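Local coordinates for aminotransferase (PDB 4ZM4), which is a pyridoxal-phosphate-dependent class-III aminotransferase-like protein that forms a two-chain assembly and binds P3B between residues of both chains, at residues G27-S30 with R34-A37; P41-S46 with R53-G58; W153-L158 with L180-E185; R401-A406 with F413-L418. The protein carries 1 engineered substitution. All blocks are in the same frame, centred on the assembly; numbering follows the deposited sequence.

Contact 1: G27-S30 with R34-A37; sequences GGVS and RAAA. With P3B ((3E,4R,5R)-4,5-dihydroxy-3-{[(Z)-{3-hydroxy-2-methyl-5-[(phosphonooxy)methyl]pyridin-4(1H)-ylidene}methyl]imino}cyclohex-1-ene-1-carboxylic acid), chain H.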
loop_
_atom_site.group_PDB
_atom_site.type_symbol
_atom_site.label_atom_id
_atom_site.label_comp_id
_atom_site.label_asym_id
_atom_site.label_seq_id
_atom_site.Cartn_x
_atom_site.Cartn_y
_atom_site.Cartn_z
ATOM N N GLY B 27 -16.887 2.079 10.447
ATOM C CA GLY B 27 -16.420 1.049 11.366
ATOM C C GLY B 27 -15.451 1.515 12.451
ATOM O O GLY B 27 -15.091 0.737 13.346
ATOM N N GLY B 28 -15.020 2.769 12.378
ATOM C CA GLY B 28 -14.145 3.314 13.412
ATOM C C GLY B 28 -12.659 3.186 13.094
ATOM O O GLY B 28 -11.868 3.933 13.631
ATOM N N VAL B 29 -12.269 2.200 12.281
ATOM C CA VAL B 29 -10.869 2.067 11.896
ATOM C C VAL B 29 -10.828 1.531 10.481
ATOM O O VAL B 29 -11.725 0.784 10.068
ATOM C CB VAL B 29 -10.014 1.152 12.842
ATOM C CG1 VAL B 29 -8.529 1.350 12.588
ATOM C CG2 VAL B 29 -10.290 1.420 14.307
ATOM N N SER B 30 -9.781 1.899 9.748
ATOM C CA SER B 30 -9.669 1.557 8.343
ATOM C C SER B 30 -9.522 0.048 8.091
ATOM O O SER B 30 -9.975 -0.473 7.053
ATOM C CB SER B 30 -8.542 2.355 7.689
ATOM O OG SER B 30 -8.881 3.732 7.613
ATOM N N ARG B 34 -8.278 -4.332 13.099
ATOM C CA ARG B 34 -7.864 -3.344 14.090
ATOM C C ARG B 34 -9.029 -2.489 14.628
ATOM O O ARG B 34 -8.862 -1.743 15.587
ATOM C CB ARG B 34 -6.741 -2.452 13.546
ATOM C CG ARG B 34 -5.455 -3.184 13.229
ATOM C CD ARG B 34 -4.323 -2.236 12.865
ATOM N NE ARG B 34 -4.452 -1.688 11.511
ATOM C CZ ARG B 34 -4.654 -0.411 11.191
ATOM N NH1 ARG B 34 -4.733 0.538 12.125
ATOM N NH2 ARG B 34 -4.768 -0.071 9.917
ATOM N N ALA B 35 -10.202 -2.610 14.022
ATOM C CA ALA B 35 -11.406 -1.968 14.557
ATOM C C ALA B 35 -12.040 -2.776 15.695
ATOM O O ALA B 35 -12.869 -2.239 16.438
ATOM C CB ALA B 35 -12.416 -1.714 13.444
ATOM N N ALA B 36 -11.660 -4.048 15.834
ATOM C CA ALA B 36 -12.098 -4.876 16.978
ATOM C C ALA B 36 -11.023 -5.001 18.062
ATOM O O ALA B 36 -11.151 -5.802 18.995
ATOM C CB ALA B 36 -12.485 -6.269 16.472
ATOM N N ALA B 37 -9.968 -4.193 17.955
ATOM C CA ALA B 37 -8.791 -4.314 18.808
ATOM C C ALA B 37 -8.814 -3.382 20.024
ATOM O O ALA B 37 -7.872 -3.348 20.822
ATOM C CB ALA B 37 -7.548 -4.041 17.981
HETATM O OAH P3B H . -0.753 -5.343 4.116
HETATM P PBA P3B H . 0.226 -5.125 5.345
HETATM O OAI P3B H . -0.703 -4.915 6.502
HETATM O OAC P3B H . 1.152 -3.930 5.186
HETATM O OAQ P3B H . 0.986 -6.612 5.432
HETATM C CAM P3B H . 0.279 -7.875 5.215
HETATM C CAV P3B H . 0.968 -8.838 5.910
HETATM C CAL P3B H . 1.791 -9.681 5.176
HETATM N NAP P3B H . 2.535 -10.634 5.860
HETATM C CAU P3B H . 2.477 -10.736 7.231
HETATM C CAA P3B H . 3.189 -11.698 7.897
HETATM C CAW P3B H . 1.664 -9.955 7.925
HETATM O OAE P3B H . 1.652 -10.108 9.269
HETATM C CAX P3B H . 0.901 -8.952 7.326
HETATM C CAJ P3B H . 0.024 -8.125 8.113
HETATM N NAO P3B H . -0.218 -8.386 9.442
HETATM C CAT P3B H . -1.138 -7.682 10.173
HETATM C CAK P3B H . -2.073 -6.744 9.653
HETATM C CAS P3B H . -3.048 -6.106 10.412
HETATM C CAR P3B H . -3.913 -5.140 9.864
HETATM O OAD P3B H . -4.712 -4.493 10.559
HETATM O OAB P3B H . -3.988 -4.936 8.677
HETATM C CAN P3B H . -3.032 -6.159 11.751
HETATM C CAY P3B H . -1.983 -7.033 12.456
HETATM O OAF P3B H . -2.746 -7.634 13.520
HETATM C CAZ P3B H . -1.227 -8.088 11.550
HETATM O OAG P3B H . 0.049 -8.614 12.070
HETATM O O HOH W 1 -14.132 0.893 15.722
#

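Contact 2: P41-S46 with R53-G58; sequences PLVVRS and RDVEDG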
loop_
_atom_site.group_PDB
_atom_site.type_symbol
_atom_site.label_atom_id
_atom_site.label_comp_id
_atom_site.label_asym_id
_atom_site.label_seq_id
_atom_site.Cartn_x
_atom_site.Cartn_y
_atom_site.Cartn_z
ATOM N N PRO B 41 -12.651 1.477 24.642
ATOM C CA PRO B 41 -12.124 2.496 23.731
ATOM C C PRO B 41 -10.849 3.160 24.195
ATOM O O PRO B 41 -10.702 3.463 25.387
ATOM C CB PRO B 41 -13.255 3.517 23.652
ATOM C CG PRO B 41 -14.486 2.713 23.896
ATOM C CD PRO B 41 -14.101 1.604 24.839
ATOM N N LEU B 42 -9.953 3.410 23.231
ATOM C CA LEU B 42 -8.703 4.118 23.432
ATOM C C LEU B 42 -8.418 4.863 22.155
ATOM O O LEU B 42 -8.277 4.238 21.108
ATOM C CB LEU B 42 -7.580 3.120 23.710
ATOM C CG LEU B 42 -6.251 3.661 24.257
ATOM C CD1 LEU B 42 -5.287 2.501 24.420
ATOM C CD2 LEU B 42 -5.607 4.728 23.380
ATOM N N VAL B 43 -8.362 6.192 22.225
ATOM C CA VAL B 43 -8.004 6.997 21.093
ATOM C C VAL B 43 -6.691 7.696 21.398
ATOM O O VAL B 43 -6.544 8.355 22.418
ATOM C CB VAL B 43 -9.083 8.055 20.761
ATOM C CG1 VAL B 43 -8.681 8.843 19.527
ATOM C CG2 VAL B 43 -10.429 7.405 20.546
ATOM N N VAL B 44 -5.736 7.589 20.490
ATOM C CA VAL B 44 -4.397 8.136 20.732
ATOM C C VAL B 44 -4.342 9.620 20.435
ATOM O O VAL B 44 -4.970 10.091 19.486
ATOM C CB VAL B 44 -3.322 7.409 19.881
ATOM C CG1 VAL B 44 -1.952 8.025 20.110
ATOM C CG2 VAL B 44 -3.299 5.918 20.240
ATOM N N ARG B 45 -3.643 10.346 21.287
ATOM C CA ARG B 45 -3.339 11.746 21.092
ATOM C C ARG B 45 -1.867 11.922 20.651
ATOM O O ARG B 45 -1.557 12.752 19.805
ATOM C CB ARG B 45 -3.570 12.498 22.401
ATOM C CG ARG B 45 -2.926 13.895 22.473
ATOM C CD ARG B 45 -3.567 14.741 23.574
ATOM N NE ARG B 45 -4.973 15.009 23.270
ATOM C CZ ARG B 45 -5.855 15.543 24.121
ATOM N NH1 ARG B 45 -5.490 15.852 25.361
ATOM N NH2 ARG B 45 -7.117 15.747 23.745
ATOM N N SER B 46 -0.974 11.146 21.269
ATOM C CA SER B 46 0.417 11.175 20.912
ATOM C C SER B 46 1.075 9.874 21.381
ATOM O O SER B 46 0.501 9.107 22.157
ATOM C CB SER B 46 1.100 12.396 21.527
ATOM O OG SER B 46 1.471 12.191 22.902
ATOM N N ARG B 53 -0.208 8.333 24.745
ATOM C CA ARG B 53 -1.112 9.172 25.501
ATOM C C ARG B 53 -2.467 9.275 24.843
ATOM O O ARG B 53 -2.588 9.610 23.683
ATOM C CB ARG B 53 -0.600 10.484 26.079
ATOM C CG ARG B 53 -0.106 11.562 25.175
ATOM C CD ARG B 53 -0.669 12.947 25.661
ATOM N NE ARG B 53 -0.212 14.041 24.828
ATOM C CZ ARG B 53 -0.410 15.326 25.115
ATOM N NH1 ARG B 53 -1.012 15.700 26.248
ATOM N NH2 ARG B 53 0.017 16.236 24.262
ATOM N N ASP B 54 -3.452 8.919 25.654
ATOM C CA ASP B 54 -4.895 9.172 25.478
ATOM C C ASP B 54 -5.345 10.589 25.132
ATOM O O ASP B 54 -4.646 11.568 25.401
ATOM C CB ASP B 54 -5.588 8.902 26.836
ATOM C CG ASP B 54 -6.088 7.544 26.942
ATOM O OD1 ASP B 54 -5.956 6.816 25.939
ATOM O OD2 ASP B 54 -6.576 7.181 28.024
ATOM N N VAL B 55 -6.574 10.683 24.643
ATOM C CA VAL B 55 -7.277 11.958 24.592
ATOM C C VAL B 55 -7.745 12.436 25.978
ATOM O O VAL B 55 -8.142 13.585 26.111
ATOM C CB VAL B 55 -8.500 11.906 23.643
ATOM C CG1 VAL B 55 -8.053 11.662 22.226
ATOM C CG2 VAL B 55 -9.510 10.842 24.077
ATOM N N GLU B 56 -7.764 11.546 26.977
ATOM C CA GLU B 56 -7.993 11.909 28.392
ATOM C C GLU B 56 -6.676 12.120 29.138
ATOM O O GLU B 56 -6.642 12.119 30.362
ATOM C CB GLU B 56 -8.797 10.813 29.105
ATOM C CG GLU B 56 -10.167 10.513 28.491
ATOM C CD GLU B 56 -10.848 9.292 29.099
ATOM O OE1 GLU B 56 -10.479 8.883 30.221
ATOM O OE2 GLU B 56 -11.753 8.724 28.452
ATOM N N ASP B 57 -5.587 12.299 28.391
ATOM C CA ASP B 57 -4.231 12.422 28.935
ATOM C C ASP B 57 -3.745 11.267 29.850
ATOM O O ASP B 57 -2.743 11.392 30.525
ATOM C CB ASP B 57 -4.028 13.800 29.593
ATOM C CG ASP B 57 -4.041 14.973 28.570
ATOM O OD1 ASP B 57 -3.458 14.841 27.457
ATOM O OD2 ASP B 57 -4.612 16.048 28.897
ATOM N N GLY B 58 -4.384 10.113 29.812
ATOM C CA GLY B 58 -3.816 8.912 30.429
ATOM C C GLY B 58 -2.567 8.407 29.717
ATOM O O GLY B 58 -2.451 8.562 28.496
#

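Contact 3: W153-L158 with L180-E185; sequences WSETVL and LGMIPE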
loop_
_atom_site.group_PDB
_atom_site.type_symbol
_atom_site.label_atom_id
_atom_site.label_comp_id
_atom_site.label_asym_id
_atom_site.label_seq_id
_atom_site.Cartn_x
_atom_site.Cartn_y
_atom_site.Cartn_z
ATOM N N TRP B 153 -4.088 -9.248 2.233
ATOM C CA TRP B 153 -5.486 -9.421 1.853
ATOM C C TRP B 153 -5.708 -9.449 0.352
ATOM O O TRP B 153 -6.841 -9.252 -0.109
ATOM C CB TRP B 153 -6.330 -8.316 2.501
ATOM C CG TRP B 153 -5.779 -6.914 2.402
ATOM C CD1 TRP B 153 -4.836 -6.345 3.179
ATOM C CD2 TRP B 153 -6.169 -5.912 1.461
ATOM N NE1 TRP B 153 -4.585 -5.044 2.776
ATOM C CE2 TRP B 153 -5.422 -4.755 1.736
ATOM C CE3 TRP B 153 -7.110 -5.880 0.434
ATOM C CZ2 TRP B 153 -5.593 -3.577 1.034
ATOM C CZ3 TRP B 153 -7.273 -4.741 -0.251
ATOM C CH2 TRP B 153 -6.511 -3.591 0.036
ATOM N N SER B 154 -4.647 -9.704 -0.421
ATOM C CA SER B 154 -4.806 -9.794 -1.889
ATOM C C SER B 154 -5.693 -10.976 -2.236
ATOM O O SER B 154 -5.830 -11.935 -1.473
ATOM C CB SER B 154 -3.469 -9.854 -2.643
ATOM O OG SER B 154 -2.723 -11.023 -2.282
ATOM N N GLU B 155 -6.268 -10.894 -3.433
ATOM C CA GLU B 155 -7.333 -11.775 -3.872
ATOM C C GLU B 155 -6.987 -13.290 -3.851
ATOM O O GLU B 155 -7.838 -14.074 -3.467
ATOM C CB GLU B 155 -7.787 -11.340 -5.279
ATOM C CG GLU B 155 -9.173 -11.859 -5.661
ATOM C CD GLU B 155 -10.314 -11.029 -5.090
ATOM O OE1 GLU B 155 -11.478 -11.334 -5.373
ATOM O OE2 GLU B 155 -10.032 -10.044 -4.386
ATOM N N THR B 156 -5.749 -13.678 -4.200
ATOM C CA THR B 156 -5.365 -15.110 -4.259
ATOM C C THR B 156 -4.879 -15.711 -2.937
ATOM O O THR B 156 -4.745 -16.938 -2.832
ATOM C CB THR B 156 -4.341 -15.440 -5.411
ATOM O OG1 THR B 156 -3.006 -15.091 -5.041
ATOM C CG2 THR B 156 -4.698 -14.672 -6.724
ATOM N N VAL B 157 -4.700 -14.901 -1.890
ATOM C CA VAL B 157 -4.259 -15.439 -0.582
ATOM C C VAL B 157 -5.162 -15.186 0.629
ATOM O O VAL B 157 -4.967 -15.804 1.663
ATOM C CB VAL B 157 -2.859 -14.956 -0.185
ATOM C CG1 VAL B 157 -1.871 -15.362 -1.254
ATOM C CG2 VAL B 157 -2.828 -13.438 0.028
ATOM N N LEU B 158 -6.151 -14.294 0.519
ATOM C CA LEU B 158 -6.984 -13.962 1.694
ATOM C C LEU B 158 -7.920 -15.096 2.126
ATOM O O LEU B 158 -8.989 -15.285 1.545
ATOM C CB LEU B 158 -7.777 -12.694 1.453
ATOM C CG LEU B 158 -8.658 -12.235 2.597
ATOM C CD1 LEU B 158 -7.889 -12.167 3.920
ATOM C CD2 LEU B 158 -9.280 -10.883 2.258
ATOM N N LEU B 180 -15.890 -10.989 2.276
ATOM C CA LEU B 180 -17.012 -10.911 1.385
ATOM C C LEU B 180 -16.585 -10.153 0.132
ATOM O O LEU B 180 -15.691 -9.337 0.167
ATOM C CB LEU B 180 -18.190 -10.181 2.048
ATOM C CG LEU B 180 -18.884 -10.800 3.279
ATOM C CD1 LEU B 180 -19.987 -9.868 3.750
ATOM C CD2 LEU B 180 -19.464 -12.179 3.009
ATOM N N GLY B 181 -17.236 -10.451 -0.981
ATOM C CA GLY B 181 -17.039 -9.705 -2.203
ATOM C C GLY B 181 -15.822 -10.066 -3.015
ATOM O O GLY B 181 -15.472 -9.335 -3.934
ATOM N N MET B 182 -15.204 -11.200 -2.693
ATOM C CA MET B 182 -14.139 -11.790 -3.524
ATOM C C MET B 182 -14.739 -12.567 -4.690
ATOM O O MET B 182 -15.806 -13.165 -4.552
ATOM C CB MET B 182 -13.270 -12.734 -2.665
ATOM C CG MET B 182 -12.428 -11.994 -1.646
ATOM S SD MET B 182 -11.577 -13.026 -0.428
ATOM C CE MET B 182 -10.454 -13.975 -1.477
ATOM N N ILE B 183 -14.072 -12.581 -5.842
ATOM C CA ILE B 183 -14.568 -13.407 -6.941
ATOM C C ILE B 183 -14.523 -14.876 -6.519
ATOM O O ILE B 183 -13.675 -15.282 -5.727
ATOM C CB ILE B 183 -13.821 -13.202 -8.271
ATOM C CG1 ILE B 183 -12.314 -13.502 -8.129
ATOM C CG2 ILE B 183 -14.079 -11.789 -8.769
ATOM C CD1 ILE B 183 -11.589 -13.631 -9.448
ATOM N N PRO B 184 -15.493 -15.661 -7.016
ATOM C CA PRO B 184 -15.619 -17.049 -6.550
ATOM C C PRO B 184 -14.370 -17.908 -6.822
ATOM O O PRO B 184 -14.120 -18.856 -6.053
ATOM C CB PRO B 184 -16.845 -17.614 -7.297
ATOM C CG PRO B 184 -17.208 -16.615 -8.327
ATOM C CD PRO B 184 -16.547 -15.286 -7.985
ATOM N N GLU B 185 -13.595 -17.556 -7.850
ATOM C CA GLU B 185 -12.433 -18.337 -8.221
ATOM C C GLU B 185 -11.176 -17.873 -7.454
ATOM O O GLU B 185 -10.079 -18.369 -7.698
ATOM C CB GLU B 185 -12.181 -18.239 -9.724
ATOM C CG GLU B 185 -13.352 -18.644 -10.625
ATOM C CD GLU B 185 -14.327 -17.505 -10.916
ATOM O OE1 GLU B 185 -14.208 -16.411 -10.329
ATOM O OE2 GLU B 185 -15.243 -17.691 -11.725
#

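Contact 4: R401-A406 with F413-L418; sequences RLQTLA and FHPNAL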
loop_
_atom_site.group_PDB
_atom_site.type_symbol
_atom_site.label_atom_id
_atom_site.label_comp_id
_atom_site.label_asym_id
_atom_site.label_seq_id
_atom_site.Cartn_x
_atom_site.Cartn_y
_atom_site.Cartn_z
ATOM N N ARG B 401 -11.042 -10.433 28.838
ATOM C CA ARG B 401 -11.413 -9.767 30.084
ATOM C C ARG B 401 -10.159 -9.251 30.744
ATOM O O ARG B 401 -10.088 -8.079 31.137
ATOM C CB ARG B 401 -12.172 -10.744 30.981
ATOM C CG ARG B 401 -12.968 -10.129 32.118
ATOM C CD ARG B 401 -14.272 -10.864 32.341
ATOM N NE ARG B 401 -14.231 -12.292 32.552
ATOM C CZ ARG B 401 -13.832 -12.908 33.650
ATOM N NH1 ARG B 401 -13.282 -12.228 34.660
ATOM N NH2 ARG B 401 -13.934 -14.213 33.720
ATOM N N LEU B 402 -9.112 -10.073 30.740
ATOM C CA LEU B 402 -7.782 -9.644 31.214
ATOM C C LEU B 402 -7.241 -8.399 30.508
ATOM O O LEU B 402 -6.642 -7.539 31.157
ATOM C CB LEU B 402 -6.767 -10.775 31.080
ATOM C CG LEU B 402 -5.392 -10.527 31.682
ATOM C CD1 LEU B 402 -5.495 -10.459 33.201
ATOM C CD2 LEU B 402 -4.410 -11.609 31.255
ATOM N N GLN B 403 -7.435 -8.270 29.201
ATOM C CA GLN B 403 -6.840 -7.115 28.528
ATOM C C GLN B 403 -7.588 -5.804 28.800
ATOM O O GLN B 403 -6.948 -4.766 28.883
ATOM C CB GLN B 403 -6.552 -7.346 27.010
ATOM C CG GLN B 403 -7.527 -6.797 25.993
ATOM C CD GLN B 403 -7.644 -5.289 25.881
ATOM O OE1 GLN B 403 -8.737 -4.787 25.948
ATOM N NE2 GLN B 403 -6.568 -4.597 25.615
ATOM N N THR B 404 -8.916 -5.843 28.955
ATOM C CA THR B 404 -9.675 -4.654 29.460
ATOM C C THR B 404 -9.115 -4.201 30.799
ATOM O O THR B 404 -8.920 -3.005 31.032
ATOM C CB THR B 404 -11.185 -4.961 29.613
ATOM O OG1 THR B 404 -11.770 -5.192 28.329
ATOM C CG2 THR B 404 -11.932 -3.833 30.289
ATOM N N LEU B 405 -8.845 -5.162 31.687
ATOM C CA LEU B 405 -8.367 -4.845 33.032
ATOM C C LEU B 405 -6.972 -4.265 32.970
ATOM O O LEU B 405 -6.665 -3.289 33.657
ATOM C CB LEU B 405 -8.412 -6.091 33.928
ATOM C CG LEU B 405 -9.826 -6.524 34.379
ATOM C CD1 LEU B 405 -9.852 -7.981 34.827
ATOM C CD2 LEU B 405 -10.344 -5.596 35.474
ATOM N N ALA B 406 -6.124 -4.880 32.149
ATOM C CA ALA B 406 -4.743 -4.408 31.954
ATOM C C ALA B 406 -4.725 -3.016 31.365
ATOM O O ALA B 406 -3.981 -2.166 31.817
ATOM C CB ALA B 406 -3.971 -5.376 31.052
ATOM N N PHE B 413 -2.274 -4.498 25.422
ATOM C CA PHE B 413 -1.995 -5.512 24.428
ATOM C C PHE B 413 -3.304 -5.850 23.682
ATOM O O PHE B 413 -4.357 -5.495 24.154
ATOM C CB PHE B 413 -1.333 -6.748 25.059
ATOM C CG PHE B 413 -2.074 -7.322 26.222
ATOM C CD1 PHE B 413 -3.063 -8.254 26.016
ATOM C CD2 PHE B 413 -1.797 -6.931 27.507
ATOM C CE1 PHE B 413 -3.764 -8.781 27.077
ATOM C CE2 PHE B 413 -2.484 -7.466 28.576
ATOM C CZ PHE B 413 -3.470 -8.400 28.367
ATOM N N HIS B 414 -3.220 -6.543 22.539
ATOM C CA HIS B 414 -4.405 -6.913 21.746
ATOM C C HIS B 414 -5.261 -7.944 22.527
ATOM O O HIS B 414 -4.717 -8.864 23.119
ATOM C CB HIS B 414 -3.990 -7.497 20.403
ATOM C CG HIS B 414 -5.096 -7.577 19.397
ATOM N ND1 HIS B 414 -6.141 -8.470 19.493
ATOM C CD2 HIS B 414 -5.287 -6.906 18.239
ATOM C CE1 HIS B 414 -6.952 -8.319 18.471
ATOM N NE2 HIS B 414 -6.443 -7.395 17.678
ATOM N N PRO B 415 -6.591 -7.786 22.518
ATOM C CA PRO B 415 -7.468 -8.673 23.288
ATOM C C PRO B 415 -7.513 -10.130 22.867
ATOM O O PRO B 415 -7.919 -10.968 23.682
ATOM C CB PRO B 415 -8.867 -8.073 23.110
ATOM C CG PRO B 415 -8.732 -6.959 22.143
ATOM C CD PRO B 415 -7.293 -6.586 22.036
ATOM N N ASN B 416 -7.154 -10.420 21.623
ATOM C CA ASN B 416 -7.096 -11.765 21.135
ATOM C C ASN B 416 -5.778 -12.382 21.598
ATOM O O ASN B 416 -4.699 -11.878 21.309
ATOM C CB ASN B 416 -7.208 -11.783 19.612
ATOM C CG ASN B 416 -7.290 -13.181 19.043
ATOM O OD1 ASN B 416 -6.880 -14.165 19.670
ATOM N ND2 ASN B 416 -7.830 -13.284 17.862
ATOM N N ALA B 417 -5.857 -13.490 22.307
ATOM C CA ALA B 417 -4.663 -14.102 22.868
ATOM C C ALA B 417 -3.623 -14.522 21.814
ATOM O O ALA B 417 -2.434 -14.594 22.107
ATOM C CB ALA B 417 -5.070 -15.301 23.724
ATOM N N LEU B 418 -4.080 -14.842 20.614
ATOM C CA LEU B 418 -3.206 -15.281 19.530
ATOM C C LEU B 418 -2.463 -14.141 18.835
ATOM O O LEU B 418 -1.572 -14.392 18.036
ATOM C CB LEU B 418 -4.017 -16.034 18.492
ATOM C CG LEU B 418 -4.759 -17.282 18.996
ATOM C CD1 LEU B 418 -5.717 -17.761 17.939
ATOM C CD2 LEU B 418 -3.797 -18.381 19.362
HETATM O O HOH W 2 -4.413 -4.401 27.602
#

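Contact 1: G27-S30 with R34-A37
R34 meets V29 at two separate points. Its carbonyl O is 3.7 Å from V29 CG2, while far along the side chain R34 NH1 is 3.9 Å from V29 CG1, and the two side chains cross at about a right angle. The R34 chain bends at its third torsion (chi3 -76°), and this turn brings NE to the bound P3B, where R34 NE donates to the carboxylate oxygen OAD over 3.0 Å. The N-H...O angle of 134° shows that the bond is bent, though OAD lies at the edge of the guanidinium, near its plane. The other two nitrogens face the second subunit: NH1 donates to the carbonyl O of its G94, and NH2 to those of its G309 and A312.

A35 follows and supplies the apolar half. Its CB is 3.8 Å from V29 CB and 3.6 Å from the carbonyl O of G27, and A35 CA is 3.6 Å from V29 CG2. One water donates to G27 O at 2.6 Å and only weakly to A35 O. Farther on, A37 O accepts from the hydroxyl of Y412.

Each nitrogen of the R34 guanidinium thus has an acceptor. With one ligand carboxylate oxygen and three carbonyls fixing its rotation, the group belongs to a P3B pocket built from both subunits, and its charge is probably offset in part by the carboxylate.

Contact 2: P41-S46 with R53-G58
Backbone bonds tie S46 and R45 to R53. R53 N donates to S46 O over 2.8 Å in a nearly straight bond (177°), and R53 O accepts twice in return, from R45 N at 2.7 Å and from S46 N at 3.3 Å. One carbonyl oxygen is thus shared by two successive N-H groups. Farther along, V55 N reaches V43 O only weakly, and D54 CA makes a C-H...O contact with that same oxygen.

Two residues, R45 and S46, facing one, R53, define a classic beta bulge. It sits in the hairpin of strands 44-48 and 51-54, next to the type I turn D54-D57.

Charges gather beside the bulge. D57 OD1 takes salt bridges from R45 NH1 at 3.1 Å and, in a weak bond, from R53 NH1 at 2.9 Å; the first arrives from above the carboxylate plane, 47° out of it. The guanidinium planes of the two arginines stand 84° apart, and R45 CD lies over the centre of the R53 one, 3.6 Å from R53 CZ. V55 CA lies over a face of the R45 guanidinium, whose NE forms a salt bridge to E98 of the second subunit.

Apolar contact is slighter: V43 CG1 and V55 CG1 are 4.0 Å apart, and V43 also packs on S17 and I21 of helix 14-22.

Contact 3: W153-L158 with L180-E185
E155 leaves its backbone with CG anti to N (chi1 -161°) and then folds at chi2 (81°), a bend that carries its carboxylate to the backbone of M182 and I183. There E155 OE1 accepts from I183 N at 2.9 Å, with an N-H...O angle of 154° and the donor lying nearly in line with the C-O bond. The same oxygen sits 3.3 Å from M182 CA and 3.6 Å from I183 CG1, so carbons of both residues pack against the acceptor.

M182 passes the glutamate in the reverse direction, and its own bend at the last torsion turns the methyl toward the backbone carbonyls of E155 and L158. M182 CE comes 3.3 Å from E155 O and 3.6 Å from L158 O, while the sulfur, M182 SD, rests 4.1 Å from L158 CD2. The second carboxylate oxygen of E155 forms a salt bridge with R132 of the second subunit, which, together with the I183 bond, limits rotation of the group.

Both segments belong to the long connection from strand 142-146 to strand 190-193. Helix 123-138 packs against S154 and V157, T156 O accepts from T190 OG1 on strand 190-193, and helix 123-138 of the other subunit contributes R132.

Contact 4: R401-A406 with F413-L418
Q403 runs from helix 396-408 across F413 and P415, and each of its carbons has a partner. CB comes first: Q403 CB is 3.1 Å from F413 CE1, a tight approach that meets the ring obliquely. A chi1 of 100°, well off any staggered value, accompanies this close fit. Next, Q403 CG lies 3.3 Å from P415 CA and also touches P415 CB; the two side chains run side by side, pointing the same way. The chain bends at chi2 (66°), which turns the amide toward F413 O, so that CD lies near F413 O and P415 CD. At the tip, Q403 NE2 donates to F413 O over 2.8 Å. The donor stands almost in line with the C=O bond, but the N-H...O angle is only 136°, and the acceptor is tilted from the amide plane. Q407 OE1, one turn along the helix, takes a weak second bond from NE2.

A water joins the two backbones beside this bond, donating to Q403 O at 2.9 Å and accepting from F413 N at 3.1 Å. The far part of the F413 ring is met by A406 CB, 3.6 Å from F413 CE2, and more loosely by L402 CG, 4.4 Å from F413 CZ.

F413 follows strand 411-412 directly, so the contact folds the chain back onto the preceding helix 396-408; helix 429-444 packs on L402, A406 and F413, and W421 of strand 421-422 meets the F413 ring.

In the fold
Contacts 3 and 4 are buried, whereas contacts 1 and 2 are only partly so, the centre of contact 2 lying farthest from that of the chain, about 25 Å away. Contacts 1, 2 and 3 all reach the second subunit, with R34, R45 and E155 among the residues that do so; contact 4 touches no other chain. Chemistry follows place: a ligand-facing arginine in contact 1, strand pairing with charged side chains in contact 2, a carboxylate-to-backbone bond in contact 3, and aromatic packing with an amide in contact 4. Contacts 1 and 4 meet directly, A37 packing on H414 and P415. Strands 44-48 and 51-54 of contact 2 share a sheet with strand 411-412, which leads into 413-418.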